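Local coordinates for protein dextranase (Pseudarthrobacter oxydans, PDB 6NZS) that hydrolyses internal alpha-1,6-glucosidic linkages of dextran as an endo-acting dextranase of glycoside hydrolase family 49, at residues 37-42 against 186-191; 98-103 against 146-151; 190-195 against 355-360. All coordinates share one frame; numbering follows the deposited sequence.

Contact 1 (37-42 against 186-191); sequences YDLQVA and MMIFAE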
loop_
_atom_site.group_PDB
_atom_site.type_symbol
_atom_site.label_atom_id
_atom_site.label_comp_id
_atom_site.label_asym_id
_atom_site.label_seq_id
_atom_site.Cartn_x
_atom_site.Cartn_y
_atom_site.Cartn_z
ATOM N N TYR A 37 2.830 -20.846 5.840
ATOM C CA TYR A 37 2.502 -21.273 4.482
ATOM C C TYR A 37 3.744 -21.760 3.760
ATOM O O TYR A 37 4.834 -21.213 3.944
ATOM C CB TYR A 37 1.901 -20.108 3.667
ATOM C CG TYR A 37 0.715 -19.522 4.370
ATOM C CD1 TYR A 37 -0.519 -20.147 4.299
ATOM C CD2 TYR A 37 0.835 -18.385 5.164
ATOM C CE1 TYR A 37 -1.612 -19.652 4.969
ATOM C CE2 TYR A 37 -0.264 -17.876 5.852
ATOM C CZ TYR A 37 -1.482 -18.524 5.747
ATOM O OH TYR A 37 -2.591 -18.064 6.413
ATOM N N ASP A 38 3.562 -22.785 2.929
ATOM C CA ASP A 38 4.560 -23.207 1.957
ATOM C C ASP A 38 3.949 -23.114 0.569
ATOM O O ASP A 38 2.763 -23.400 0.390
ATOM C CB ASP A 38 5.009 -24.652 2.203
ATOM C CG ASP A 38 5.845 -24.794 3.458
ATOM O OD1 ASP A 38 6.757 -23.972 3.657
ATOM O OD2 ASP A 38 5.594 -25.740 4.242
ATOM N N LEU A 39 4.760 -22.723 -0.412
ATOM C CA LEU A 39 4.276 -22.523 -1.773
ATOM C C LEU A 39 5.183 -23.224 -2.779
ATOM O O LEU A 39 6.411 -23.161 -2.672
ATOM C CB LEU A 39 4.207 -21.024 -2.081
ATOM C CG LEU A 39 3.509 -20.599 -3.369
ATOM C CD1 LEU A 39 2.772 -19.281 -3.161
ATOM C CD2 LEU A 39 4.518 -20.432 -4.468
ATOM N N GLN A 40 4.569 -23.895 -3.759
ATOM C CA GLN A 40 5.270 -24.449 -4.912
ATOM C C GLN A 40 4.516 -24.055 -6.173
ATOM O O GLN A 40 3.308 -23.807 -6.134
ATOM C CB GLN A 40 5.378 -25.976 -4.839
ATOM C CG GLN A 40 6.320 -26.485 -3.763
ATOM C CD GLN A 40 6.347 -27.999 -3.691
ATOM O OE1 GLN A 40 5.506 -28.671 -4.288
ATOM N NE2 GLN A 40 7.318 -28.543 -2.963
ATOM N N VAL A 41 5.243 -23.973 -7.293
ATOM C CA VAL A 41 4.692 -23.501 -8.561
ATOM C C VAL A 41 5.117 -24.444 -9.675
ATOM O O VAL A 41 6.290 -24.823 -9.766
ATOM C CB VAL A 41 5.172 -22.073 -8.911
ATOM C CG1 VAL A 41 4.364 -21.500 -10.078
ATOM C CG2 VAL A 41 5.115 -21.152 -7.723
ATOM N N ALA A 42 4.177 -24.772 -10.555
ATOM C CA ALA A 42 4.459 -25.581 -11.732
ATOM C C ALA A 42 3.803 -24.939 -12.939
ATOM O O ALA A 42 2.718 -24.369 -12.836
ATOM C CB ALA A 42 3.876 -26.982 -11.569
ATOM N N MET A 186 -1.350 -14.184 3.642
ATOM C CA MET A 186 -0.511 -14.845 2.646
ATOM C C MET A 186 -0.764 -14.177 1.302
ATOM O O MET A 186 -1.833 -14.364 0.710
ATOM C CB MET A 186 -0.819 -16.341 2.559
ATOM C CG MET A 186 -0.027 -17.071 1.463
ATOM S SD MET A 186 1.761 -16.949 1.714
ATOM C CE MET A 186 2.362 -17.728 0.215
ATOM N N MET A 187 0.223 -13.419 0.819
ATOM C CA MET A 187 0.150 -12.759 -0.474
ATOM C C MET A 187 0.989 -13.524 -1.480
ATOM O O MET A 187 2.072 -14.020 -1.157
ATOM C CB MET A 187 0.696 -11.336 -0.358
ATOM C CG MET A 187 -0.342 -10.266 -0.610
ATOM S SD MET A 187 -1.723 -10.376 0.532
ATOM C CE MET A 187 -0.841 -10.199 2.089
ATOM N N ILE A 188 0.480 -13.625 -2.704
ATOM C CA ILE A 188 1.241 -14.154 -3.830
ATOM C C ILE A 188 1.441 -13.026 -4.830
ATOM O O ILE A 188 0.473 -12.377 -5.251
ATOM C CB ILE A 188 0.542 -15.350 -4.496
ATOM C CG1 ILE A 188 0.427 -16.516 -3.510
ATOM C CG2 ILE A 188 1.304 -15.780 -5.764
ATOM C CD1 ILE A 188 -0.368 -17.704 -4.037
ATOM N N PHE A 189 2.693 -12.787 -5.197
ATOM C CA PHE A 189 3.040 -11.806 -6.211
ATOM C C PHE A 189 3.572 -12.610 -7.399
ATOM O O PHE A 189 4.751 -12.968 -7.448
ATOM C CB PHE A 189 4.100 -10.838 -5.681
ATOM C CG PHE A 189 3.684 -10.062 -4.448
ATOM C CD1 PHE A 189 2.343 -9.794 -4.162
ATOM C CD2 PHE A 189 4.658 -9.582 -3.586
ATOM C CE1 PHE A 189 1.994 -9.064 -3.026
ATOM C CE2 PHE A 189 4.316 -8.853 -2.461
ATOM C CZ PHE A 189 2.980 -8.593 -2.177
ATOM N N ALA A 190 2.673 -12.928 -8.336
ATOM C CA ALA A 190 3.003 -13.669 -9.554
ATOM C C ALA A 190 3.352 -12.622 -10.596
ATOM O O ALA A 190 2.465 -11.979 -11.159
ATOM C CB ALA A 190 1.808 -14.511 -9.994
ATOM N N GLU A 191 4.644 -12.431 -10.831
ATOM C CA GLU A 191 5.121 -11.297 -11.594
ATOM C C GLU A 191 5.613 -11.738 -12.967
ATOM O O GLU A 191 6.169 -12.830 -13.117
ATOM C CB GLU A 191 6.270 -10.605 -10.851
ATOM C CG GLU A 191 5.894 -10.102 -9.456
ATOM C CD GLU A 191 4.729 -9.157 -9.485
ATOM O OE1 GLU A 191 4.927 -8.040 -9.971
ATOM O OE2 GLU A 191 3.619 -9.507 -9.006
#
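M186 swings CG anti to its own backbone N (chi1 176°) and then bends sharply at chi2, which lays its thioether alongside the Y37 side chain and carries the terminal methyl on toward L39. Y37 meets it with CG placed beside the backbone N (chi1 -55°), a setting that turns one broad face of the phenol ring to the methionine. CB of M186 sits almost over the ring centre of Y37, 3.7 Å from the centroid and close to the ring normal, and makes a CH-pi contact. The sulfur lies nearer the root of the ring: M186 SD is 3.7 Å from Y37 CB and views the ring obliquely, 4.5 Å from its centroid, in a Met-aromatic contact. The methionine thus runs along the ring face, from CB over its centre to SD near the Y37 CB end.

Beyond the sulfur, M186 CE reaches L39 CD1 at 3.7 Å. The same leucine methyl is shared with the next inward residue of 186-191, since L39 CD1 also lies 3.6 Å from I188 CD1. L39 thus bridges M186 and I188 through a single branch.

The two strands run in nearly the same direction, their axes 20° apart and 9.5 Å from each other, so they face one another through side chains rather than pairing as sheet neighbours. Such face-to-face packing is that of the interior of the Ig-like N-terminal domain, where F90, V98 and V148 also close around I188. The polar end of Y37 is provided for by the backbone, its OH being hydrogen-bonded to the carbonyl oxygen of N184. Dispersion between methyls, thioether and ring accordingly carries the cohesion here, and the bond to N184 O probably offsets the cost of burying the phenol hydroxyl.

Contact 2 (98-103 against 146-151); sequences VDVSLR and FSVEFE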
loop_
_atom_site.group_PDB
_atom_site.type_symbol
_atom_site.label_atom_id
_atom_site.label_comp_id
_atom_site.label_asym_id
_atom_site.label_seq_id
_atom_site.Cartn_x
_atom_site.Cartn_y
_atom_site.Cartn_z
ATOM N N VAL A 98 -0.308 -23.139 -8.698
ATOM C CA VAL A 98 0.386 -22.810 -7.453
ATOM C C VAL A 98 -0.220 -23.648 -6.339
ATOM O O VAL A 98 -1.426 -23.563 -6.092
ATOM C CB VAL A 98 0.264 -21.315 -7.129
ATOM C CG1 VAL A 98 1.003 -21.009 -5.857
ATOM C CG2 VAL A 98 0.817 -20.481 -8.278
ATOM N N ASP A 99 0.605 -24.458 -5.669
ATOM C CA ASP A 99 0.169 -25.205 -4.490
ATOM C C ASP A 99 0.467 -24.364 -3.258
ATOM O O ASP A 99 1.611 -23.936 -3.063
ATOM C CB ASP A 99 0.940 -26.523 -4.356
ATOM C CG ASP A 99 0.695 -27.470 -5.507
ATOM O OD1 ASP A 99 -0.476 -27.780 -5.782
ATOM O OD2 ASP A 99 1.682 -27.911 -6.126
ATOM N N VAL A 100 -0.545 -24.141 -2.424
ATOM C CA VAL A 100 -0.362 -23.430 -1.160
ATOM C C VAL A 100 -0.764 -24.375 -0.044
ATOM O O VAL A 100 -1.890 -24.889 -0.037
ATOM C CB VAL A 100 -1.176 -22.130 -1.079
ATOM C CG1 VAL A 100 -0.760 -21.357 0.169
ATOM C CG2 VAL A 100 -0.956 -21.285 -2.319
ATOM N N SER A 101 0.151 -24.603 0.893
ATOM C CA SER A 101 -0.061 -25.513 2.009
ATOM C C SER A 101 -0.021 -24.731 3.313
ATOM O O SER A 101 0.869 -23.896 3.521
ATOM C CB SER A 101 1.020 -26.592 2.036
ATOM O OG SER A 101 0.928 -27.411 0.884
ATOM N N LEU A 102 -0.985 -25.010 4.184
ATOM C CA LEU A 102 -1.035 -24.426 5.515
ATOM C C LEU A 102 -0.209 -25.307 6.447
ATOM O O LEU A 102 -0.398 -26.529 6.479
ATOM C CB LEU A 102 -2.495 -24.371 5.967
ATOM C CG LEU A 102 -2.847 -23.715 7.301
ATOM C CD1 LEU A 102 -2.340 -22.275 7.381
ATOM C CD2 LEU A 102 -4.352 -23.762 7.523
ATOM N N ARG A 103 0.710 -24.690 7.196
ATOM C CA ARG A 103 1.709 -25.395 7.999
ATOM C C ARG A 103 1.284 -25.620 9.443
ATOM O O ARG A 103 2.026 -26.266 10.192
ATOM C CB ARG A 103 3.024 -24.601 8.027
ATOM C CG ARG A 103 3.775 -24.548 6.710
ATOM C CD ARG A 103 5.118 -23.822 6.853
ATOM N NE ARG A 103 5.991 -24.387 7.891
ATOM C CZ ARG A 103 6.834 -25.401 7.703
ATOM N NH1 ARG A 103 6.926 -25.990 6.518
ATOM N NH2 ARG A 103 7.582 -25.841 8.705
ATOM N N PHE A 146 -2.213 -11.079 -5.081
ATOM C CA PHE A 146 -3.476 -11.467 -4.461
ATOM C C PHE A 146 -3.233 -12.157 -3.130
ATOM O O PHE A 146 -2.121 -12.605 -2.827
ATOM C CB PHE A 146 -4.321 -12.351 -5.402
ATOM C CG PHE A 146 -3.654 -13.638 -5.821
ATOM C CD1 PHE A 146 -2.740 -13.657 -6.861
ATOM C CD2 PHE A 146 -3.972 -14.834 -5.184
ATOM C CE1 PHE A 146 -2.142 -14.844 -7.244
ATOM C CE2 PHE A 146 -3.387 -16.022 -5.553
ATOM C CZ PHE A 146 -2.475 -16.033 -6.595
ATOM N N SER A 147 -4.308 -12.254 -2.348
ATOM C CA SER A 147 -4.302 -12.835 -1.016
ATOM C C SER A 147 -4.970 -14.206 -1.051
ATOM O O SER A 147 -6.015 -14.385 -1.694
ATOM C CB SER A 147 -5.096 -11.909 -0.088
ATOM O OG SER A 147 -5.282 -12.506 1.180
ATOM N N VAL A 148 -4.363 -15.167 -0.353
ATOM C CA VAL A 148 -4.867 -16.533 -0.226
ATOM C C VAL A 148 -5.319 -16.731 1.219
ATOM O O VAL A 148 -4.517 -16.593 2.153
ATOM C CB VAL A 148 -3.784 -17.553 -0.614
ATOM C CG1 VAL A 148 -4.280 -18.978 -0.416
ATOM C CG2 VAL A 148 -3.334 -17.325 -2.058
ATOM N N GLU A 149 -6.603 -17.038 1.411
ATOM C CA GLU A 149 -7.248 -16.915 2.725
ATOM C C GLU A 149 -7.855 -18.253 3.149
ATOM O O GLU A 149 -8.962 -18.610 2.729
ATOM C CB GLU A 149 -8.277 -15.784 2.690
ATOM C CG GLU A 149 -7.695 -14.533 2.024
ATOM C CD GLU A 149 -8.401 -13.233 2.347
ATOM O OE1 GLU A 149 -9.499 -13.245 2.953
ATOM O OE2 GLU A 149 -7.829 -12.186 1.997
ATOM N N PHE A 150 -7.133 -18.991 3.990
ATOM C CA PHE A 150 -7.644 -20.249 4.523
ATOM C C PHE A 150 -8.634 -19.946 5.647
ATOM O O PHE A 150 -8.313 -19.205 6.585
ATOM C CB PHE A 150 -6.496 -21.088 5.083
ATOM C CG PHE A 150 -5.655 -21.773 4.039
ATOM C CD1 PHE A 150 -4.713 -21.063 3.301
ATOM C CD2 PHE A 150 -5.779 -23.137 3.828
ATOM C CE1 PHE A 150 -3.925 -21.704 2.354
ATOM C CE2 PHE A 150 -4.995 -23.781 2.879
ATOM C CZ PHE A 150 -4.072 -23.063 2.144
ATOM N N GLU A 151 -9.833 -20.519 5.552
ATOM C CA GLU A 151 -10.873 -20.271 6.551
ATOM C C GLU A 151 -10.425 -20.438 8.004
ATOM O O GLU A 151 -10.765 -19.565 8.824
ATOM C CB GLU A 151 -12.127 -21.098 6.228
ATOM C CG GLU A 151 -13.375 -20.605 6.940
ATOM C CD GLU A 151 -14.599 -21.407 6.555
ATOM O OE1 GLU A 151 -14.913 -21.471 5.346
ATOM O OE2 GLU A 151 -15.237 -21.982 7.461
#
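F150 drives its ring toward strand 98-102 and fills the hollow between V100 and L102, two residues that project on the same side of their strand. Its ring is gripped differently by each. L102 covers one face: CB stands 4.0 Å above the ring plane, offset toward the rim and within CH-pi range, while L102 CD2 touches F150 CD2 at 4.0 Å. The leucine points CG away from its backbone N (chi1 -176°), which helps to bring CD2 beside the ring of F150.

V100 instead closes the rim. Its CG1 branch meets F150 CE1 at 3.9 Å, and its carbonyl oxygen lies in the ring plane at the edge, V100 O being 3.6 Å from F150 CZ, a position consistent with attraction to the slightly positive C-H rim rather than the electron-rich face. The same CG1 knob looks across to the next bump of the opposing strand, but more loosely: V100 CG1 and V148 CG1 are 4.3 Å apart. The strands cross at 42°, with 9.4 Å between their axes; the larger F150 reaches strand 98-102 closely, while V148, two residues earlier, makes only a looser contact.

On the other side of strand 146-150, S147 OG donates a 2.7 Å hydrogen bond to E149 OE2, which accepts it with its anti lone pair; H435 of the solenoid bonds to this oxygen as well.

The contact belongs to the interior of the Ig-like domain. Strand 96-102 runs between strands 37-43 and 132-137, whereas strand 144-150 is flanked by 114-117 and 176-192; from these neighbours V133 and V114 pack on F150, and I135, V114 and I188 on V148.

Contact 3 (190-195 against 355-360); sequences AEPKLR and VENYKQ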
loop_
_atom_site.group_PDB
_atom_site.type_symbol
_atom_site.label_atom_id
_atom_site.label_comp_id
_atom_site.label_asym_id
_atom_site.label_seq_id
_atom_site.Cartn_x
_atom_site.Cartn_y
_atom_site.Cartn_z
ATOM N N ALA A 190 2.673 -12.928 -8.336
ATOM C CA ALA A 190 3.003 -13.669 -9.554
ATOM C C ALA A 190 3.352 -12.622 -10.596
ATOM O O ALA A 190 2.465 -11.979 -11.159
ATOM C CB ALA A 190 1.808 -14.511 -9.994
ATOM N N GLU A 191 4.644 -12.431 -10.831
ATOM C CA GLU A 191 5.121 -11.297 -11.594
ATOM C C GLU A 191 5.613 -11.738 -12.967
ATOM O O GLU A 191 6.169 -12.830 -13.117
ATOM C CB GLU A 191 6.270 -10.605 -10.851
ATOM C CG GLU A 191 5.894 -10.102 -9.456
ATOM C CD GLU A 191 4.729 -9.157 -9.485
ATOM O OE1 GLU A 191 4.927 -8.040 -9.971
ATOM O OE2 GLU A 191 3.619 -9.507 -9.006
ATOM N N PRO A 192 5.431 -10.908 -13.990
ATOM C CA PRO A 192 5.792 -11.335 -15.347
ATOM C C PRO A 192 7.301 -11.449 -15.530
ATOM O O PRO A 192 8.064 -10.558 -15.145
ATOM C CB PRO A 192 5.199 -10.232 -16.228
ATOM C CG PRO A 192 5.099 -9.041 -15.345
ATOM C CD PRO A 192 4.802 -9.576 -13.970
ATOM N N LYS A 193 7.724 -12.556 -16.139
ATOM C CA LYS A 193 9.112 -12.682 -16.550
ATOM C C LYS A 193 9.443 -11.597 -17.561
ATOM O O LYS A 193 8.638 -11.272 -18.437
ATOM C CB LYS A 193 9.324 -14.048 -17.192
ATOM C CG LYS A 193 10.775 -14.390 -17.403
ATOM C CD LYS A 193 11.248 -15.336 -16.327
ATOM C CE LYS A 193 12.574 -15.952 -16.716
ATOM N NZ LYS A 193 13.707 -15.047 -16.391
ATOM N N LEU A 194 10.630 -11.019 -17.435
ATOM C CA LEU A 194 11.027 -9.890 -18.260
ATOM C C LEU A 194 11.814 -10.378 -19.470
ATOM O O LEU A 194 12.776 -11.135 -19.322
ATOM C CB LEU A 194 11.861 -8.904 -17.441
ATOM C CG LEU A 194 11.164 -8.368 -16.182
ATOM C CD1 LEU A 194 12.109 -7.428 -15.452
ATOM C CD2 LEU A 194 9.867 -7.665 -16.526
ATOM N N ARG A 195 11.399 -9.937 -20.655
ATOM C CA ARG A 195 12.048 -10.296 -21.908
ATOM C C ARG A 195 12.177 -9.055 -22.777
ATOM O O ARG A 195 11.531 -8.029 -22.539
ATOM C CB ARG A 195 11.244 -11.348 -22.691
ATOM C CG ARG A 195 11.043 -12.659 -21.959
ATOM C CD ARG A 195 10.178 -13.634 -22.769
ATOM N NE ARG A 195 10.111 -14.962 -22.157
ATOM C CZ ARG A 195 9.278 -15.920 -22.551
ATOM N NH1 ARG A 195 8.434 -15.690 -23.556
ATOM N NH2 ARG A 195 9.282 -17.095 -21.941
ATOM N N VAL A 355 5.787 3.867 -12.433
ATOM C CA VAL A 355 5.803 2.882 -11.358
ATOM C C VAL A 355 5.032 1.657 -11.824
ATOM O O VAL A 355 3.893 1.779 -12.289
ATOM C CB VAL A 355 5.164 3.454 -10.081
ATOM C CG1 VAL A 355 5.276 2.445 -8.943
ATOM C CG2 VAL A 355 5.820 4.775 -9.685
ATOM N N GLU A 356 5.625 0.475 -11.686
ATOM C CA GLU A 356 4.865 -0.719 -12.037
ATOM C C GLU A 356 5.377 -1.934 -11.284
ATOM O O GLU A 356 6.574 -2.062 -11.011
ATOM C CB GLU A 356 4.865 -0.999 -13.537
ATOM C CG GLU A 356 6.198 -1.282 -14.105
ATOM C CD GLU A 356 6.281 -0.827 -15.550
ATOM O OE1 GLU A 356 5.300 -0.993 -16.303
ATOM O OE2 GLU A 356 7.323 -0.289 -15.925
ATOM N N ASN A 357 4.445 -2.829 -10.955
ATOM C CA ASN A 357 4.787 -4.112 -10.346
ATOM C C ASN A 357 5.587 -3.911 -9.068
ATOM O O ASN A 357 6.580 -4.599 -8.815
ATOM C CB ASN A 357 5.446 -5.050 -11.348
ATOM C CG ASN A 357 4.489 -5.420 -12.453
ATOM O OD1 ASN A 357 4.293 -4.659 -13.402
ATOM N ND2 ASN A 357 3.818 -6.557 -12.296
ATOM N N TYR A 358 5.121 -2.953 -8.268
ATOM C CA TYR A 358 5.744 -2.485 -7.043
ATOM C C TYR A 358 4.815 -2.851 -5.896
ATOM O O TYR A 358 3.586 -2.785 -6.040
ATOM C CB TYR A 358 5.891 -0.965 -7.148
ATOM C CG TYR A 358 6.272 -0.248 -5.886
ATOM C CD1 TYR A 358 7.605 -0.085 -5.529
ATOM C CD2 TYR A 358 5.298 0.304 -5.062
ATOM C CE1 TYR A 358 7.961 0.590 -4.385
ATOM C CE2 TYR A 358 5.647 0.980 -3.910
ATOM C CZ TYR A 358 6.980 1.118 -3.576
ATOM O OH TYR A 358 7.336 1.795 -2.436
ATOM N N LYS A 359 5.397 -3.262 -4.767
ATOM C CA LYS A 359 4.607 -3.727 -3.633
ATOM C C LYS A 359 5.142 -3.145 -2.333
ATOM O O LYS A 359 6.350 -2.961 -2.164
ATOM C CB LYS A 359 4.601 -5.255 -3.494
ATOM C CG LYS A 359 4.234 -6.011 -4.764
ATOM C CD LYS A 359 5.506 -6.367 -5.563
ATOM C CE LYS A 359 5.186 -6.861 -6.934
ATOM N NZ LYS A 359 6.460 -7.234 -7.585
ATOM N N GLN A 360 4.224 -2.873 -1.408
ATOM C CA GLN A 360 4.562 -2.471 -0.049
ATOM C C GLN A 360 3.874 -3.434 0.909
ATOM O O GLN A 360 2.661 -3.633 0.819
ATOM C CB GLN A 360 4.108 -1.029 0.198
ATOM C CG GLN A 360 4.451 -0.477 1.564
ATOM C CD GLN A 360 3.990 0.966 1.710
ATOM O OE1 GLN A 360 3.918 1.729 0.728
ATOM N NE2 GLN A 360 3.654 1.347 2.919
#
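The carboxylate of E191 and the amide of N357 are set steeply to each other, their planes 65° apart. N357 ND2 comes to E191 OE1 from above the carboxylate plane, 40° out of it, whereas the oxygen lies nearly in the plane of the amide; the bond is 3.0 Å long and fairly straight at the hydrogen. Over the opposite face of the carboxylate lies the ammonium of K359. Near the amide nitrogen stands the ring of P192, with CD 3.6 Å from N357 ND2.

The E191 chain folds at chi2 (-57°), bringing its carboxylate to N357 and K359. The K359 and E191 side chains extend toward each other and form a salt bridge, K359 NZ 2.9 Å from E191 OE1; the hydrogen bond within it is weak, consistent with the ammonium's steep position above the carboxylate plane. The ammonium also donates to N357 O, K359 NZ lying 2.9 Å away above the carbonyl plane, and to G331 O. OE2 of E191 forms a salt bridge with R145, which probably offsets the buried charge further. N357 ND2 has a second acceptor in A142 O, so this amide spans three parts of the chain.

N357 takes a left-handed backbone conformation at the break in strand 351-361, consistent with a sharp corner between faces of a parallel beta-helix. This buried polar cluster joins the end of strand 176-192, from the Ig-like domain, to a turn of the pectate-lyase-like beta-solenoid.

Contacts 1 and 2 are neighbours in the Ig-like domain, their centres about 8 Å apart. Each pairs a strand from one side of its interior with one from the other, and 37-43 adjoins 96-102 just as 176-192 adjoins 144-150. Along the chain contact 2 is nested within the loop that contact 1 closes. Contact 3 begins on A190 and E191, where contact 1 ends, and lies about 14 Å from contact 1 and 21 Å from contact 2, centre to centre. Strand 176-192 thus runs from the apolar domain interior to a polar junction with the solenoid, physically coupling the N-terminal domain to the beta-helix.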